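Local structure of ReP1-NCXSQ (3PPT) at residues A[67-72]-A[79-84]. The protein binds fatty acids such as palmitoleate inside a beta-barrel, also binds phosphoinositides, and when phosphorylated stimulates the squid nerve sodium/calcium exchanger. Numbering follows the deposited sequence. Where two conformers were deposited one is given.
Sequences GQEFDE and KIKTTC
Lys81 NZ comes down on Asp71 OD1 from above the carboxylate plane, forming a 2.8 Å salt bridge on one face of an antiparallel beta hairpin of the fatty-acid-binding-protein barrel. The hairpin illustrates how one strand pair can carry a charged pair on one face and a buried polar cluster on the other. On that second face, Thr82 OG1 donates to Glu72 OE1 (2.7 Å), which accepts through its anti lone pair; bound palmitoleic acid lies about 7 Å from the Glu72 side chain. With CG anti to the backbone N (chi1 178°), Glu72 runs out fully extended, which carries its carboxylate across to that hydroxyl. Gln93 and Gln95 of strand 90-96 also bond to OE1, so three donors grip one buried oxygen. Shortening Glu72 to an alanine takes away OE1 and is likely to leave the Thr82 hydroxyl and both glutamine amides without their shared acceptor. Between the backbones, Phe70 pairs with Thr82 and Glu72 with Ile80, each through two hydrogen bonds; Glu72 N to Ile80 O is almost straight at the hydrogen (178°). Ahead of strand 70-72 a water bridges Cys84 N and Gln68 O, and Gly67 N bonds Cys84 O at 2.7 Å. Thr82 CB sits over one face of the Phe70 ring, a CH-pi contact offset toward the rim. At the ring's edge, in its plane, Cys84 SG makes a sulfur-aromatic contact, 4.0 Å from Phe70 CE2.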
loop_
_atom_site.group_PDB
_atom_site.type_symbol
_atom_site.label_atom_id
_atom_site.label_comp_id
_atom_site.label_asym_id
_atom_site.label_seq_id
_atom_site.Cartn_x
_atom_site.Cartn_y
_atom_site.Cartn_z
ATOM N N GLY A 67 -6.646 -0.729 -14.450
ATOM C CA GLY A 67 -8.002 -0.928 -14.931
ATOM C C GLY A 67 -8.491 -2.363 -14.945
ATOM O O GLY A 67 -9.666 -2.592 -15.217
ATOM N N GLN A 68 -7.612 -3.319 -14.652
ATOM C CA GLN A 68 -7.964 -4.740 -14.710
ATOM C C GLN A 68 -8.042 -5.364 -13.314
ATOM O O GLN A 68 -7.048 -5.441 -12.594
ATOM C CB GLN A 68 -6.957 -5.500 -15.583
ATOM C CG GLN A 68 -7.219 -6.987 -15.740
ATOM C CD GLN A 68 -6.049 -7.700 -16.401
ATOM O OE1 GLN A 68 -4.955 -7.774 -15.841
ATOM N NE2 GLN A 68 -6.270 -8.211 -17.605
ATOM N N GLU A 69 -9.234 -5.813 -12.950
ATOM C CA GLU A 69 -9.483 -6.483 -11.681
ATOM C C GLU A 69 -8.550 -7.685 -11.527
ATOM O O GLU A 69 -8.297 -8.406 -12.499
ATOM C CB GLU A 69 -10.944 -6.935 -11.667
ATOM C CG GLU A 69 -11.516 -7.344 -10.330
ATOM C CD GLU A 69 -12.961 -7.817 -10.461
ATOM O OE1 GLU A 69 -13.425 -8.032 -11.605
ATOM O OE2 GLU A 69 -13.639 -7.975 -9.427
ATOM N N PHE A 70 -8.025 -7.895 -10.322
ATOM C CA PHE A 70 -7.173 -9.056 -10.069
ATOM C C PHE A 70 -7.309 -9.560 -8.635
ATOM O O PHE A 70 -7.737 -8.825 -7.749
ATOM C CB PHE A 70 -5.705 -8.751 -10.412
ATOM C CG PHE A 70 -5.060 -7.717 -9.516
ATOM C CD1 PHE A 70 -4.201 -8.102 -8.497
ATOM C CD2 PHE A 70 -5.298 -6.366 -9.706
ATOM C CE1 PHE A 70 -3.601 -7.152 -7.673
ATOM C CE2 PHE A 70 -4.710 -5.413 -8.880
ATOM C CZ PHE A 70 -3.859 -5.808 -7.866
ATOM N N ASP A 71 -6.957 -10.825 -8.414
ATOM C CA ASP A 71 -6.969 -11.396 -7.070
ATOM C C ASP A 71 -5.747 -10.959 -6.283
ATOM O O ASP A 71 -4.621 -11.080 -6.762
ATOM C CB ASP A 71 -6.982 -12.924 -7.142
ATOM C CG ASP A 71 -8.238 -13.462 -7.773
ATOM O OD1 ASP A 71 -9.315 -12.921 -7.473
ATOM O OD2 ASP A 71 -8.142 -14.422 -8.563
ATOM N N GLU A 72 -5.975 -10.464 -5.073
ATOM C CA GLU A 72 -4.892 -10.063 -4.185
ATOM C C GLU A 72 -5.059 -10.744 -2.830
ATOM O O GLU A 72 -6.173 -10.908 -2.339
ATOM C CB GLU A 72 -4.870 -8.525 -4.013
ATOM C CG GLU A 72 -3.793 -8.007 -3.049
ATOM C CD GLU A 72 -3.786 -6.486 -2.841
ATOM O OE1 GLU A 72 -4.636 -5.763 -3.402
ATOM O OE2 GLU A 72 -2.908 -6.010 -2.092
ATOM N N LYS A 79 -8.182 -12.379 1.459
ATOM C CA LYS A 79 -8.362 -12.578 0.030
ATOM C C LYS A 79 -9.336 -11.530 -0.480
ATOM O O LYS A 79 -10.471 -11.444 -0.002
ATOM C CB LYS A 79 -8.911 -13.980 -0.250
ATOM C CG LYS A 79 -8.090 -15.086 0.376
ATOM C CD LYS A 79 -6.715 -15.178 -0.262
ATOM C CE LYS A 79 -6.027 -16.490 0.106
ATOM N NZ LYS A 79 -4.736 -16.677 -0.614
ATOM N N ILE A 80 -8.892 -10.729 -1.441
ATOM C CA ILE A 80 -9.698 -9.629 -1.941
ATOM C C ILE A 80 -9.608 -9.526 -3.461
ATOM O O ILE A 80 -8.763 -10.165 -4.094
ATOM C CB ILE A 80 -9.243 -8.286 -1.322
ATOM C CG1 ILE A 80 -7.748 -8.081 -1.570
ATOM C CG2 ILE A 80 -9.533 -8.233 0.179
ATOM C CD1 ILE A 80 -7.251 -6.742 -1.167
ATOM N N LYS A 81 -10.501 -8.726 -4.035
ATOM C CA LYS A 81 -10.472 -8.416 -5.455
ATOM C C LYS A 81 -10.064 -6.965 -5.573
ATOM O O LYS A 81 -10.691 -6.089 -4.977
ATOM C CB LYS A 81 -11.854 -8.604 -6.076
ATOM C CG LYS A 81 -12.366 -10.026 -6.009
ATOM C CD LYS A 81 -11.534 -10.955 -6.868
ATOM C CE LYS A 81 -11.768 -10.727 -8.352
ATOM N NZ LYS A 81 -11.288 -11.880 -9.169
ATOM N N THR A 82 -9.013 -6.710 -6.341
ATOM C CA THR A 82 -8.449 -5.377 -6.410
ATOM C C THR A 82 -8.459 -4.823 -7.817
ATOM O O THR A 82 -8.214 -5.549 -8.780
ATOM C CB THR A 82 -7.012 -5.408 -5.850
ATOM O OG1 THR A 82 -7.079 -5.839 -4.490
ATOM C CG2 THR A 82 -6.342 -4.045 -5.926
ATOM N N THR A 83 -8.764 -3.532 -7.930
ATOM C CA THR A 83 -8.644 -2.829 -9.195
ATOM C C THR A 83 -7.887 -1.533 -8.970
ATOM O O THR A 83 -8.215 -0.755 -8.072
ATOM C CB THR A 83 -10.027 -2.523 -9.805
ATOM O OG1 THR A 83 -10.809 -3.726 -9.845
ATOM C CG2 THR A 83 -9.895 -1.951 -11.226
ATOM N N CYS A 84 -6.872 -1.304 -9.790
ATOM C CA CYS A 84 -6.047 -0.115 -9.660
ATOM C C CYS A 84 -6.296 0.844 -10.816
ATOM O O CYS A 84 -6.450 0.424 -11.969
ATOM C CB CYS A 84 -4.575 -0.502 -9.587
ATOM S SG CYS A 84 -4.217 -1.530 -8.132
HETATM O O HOH W 1 -5.798 -3.170 -11.670
#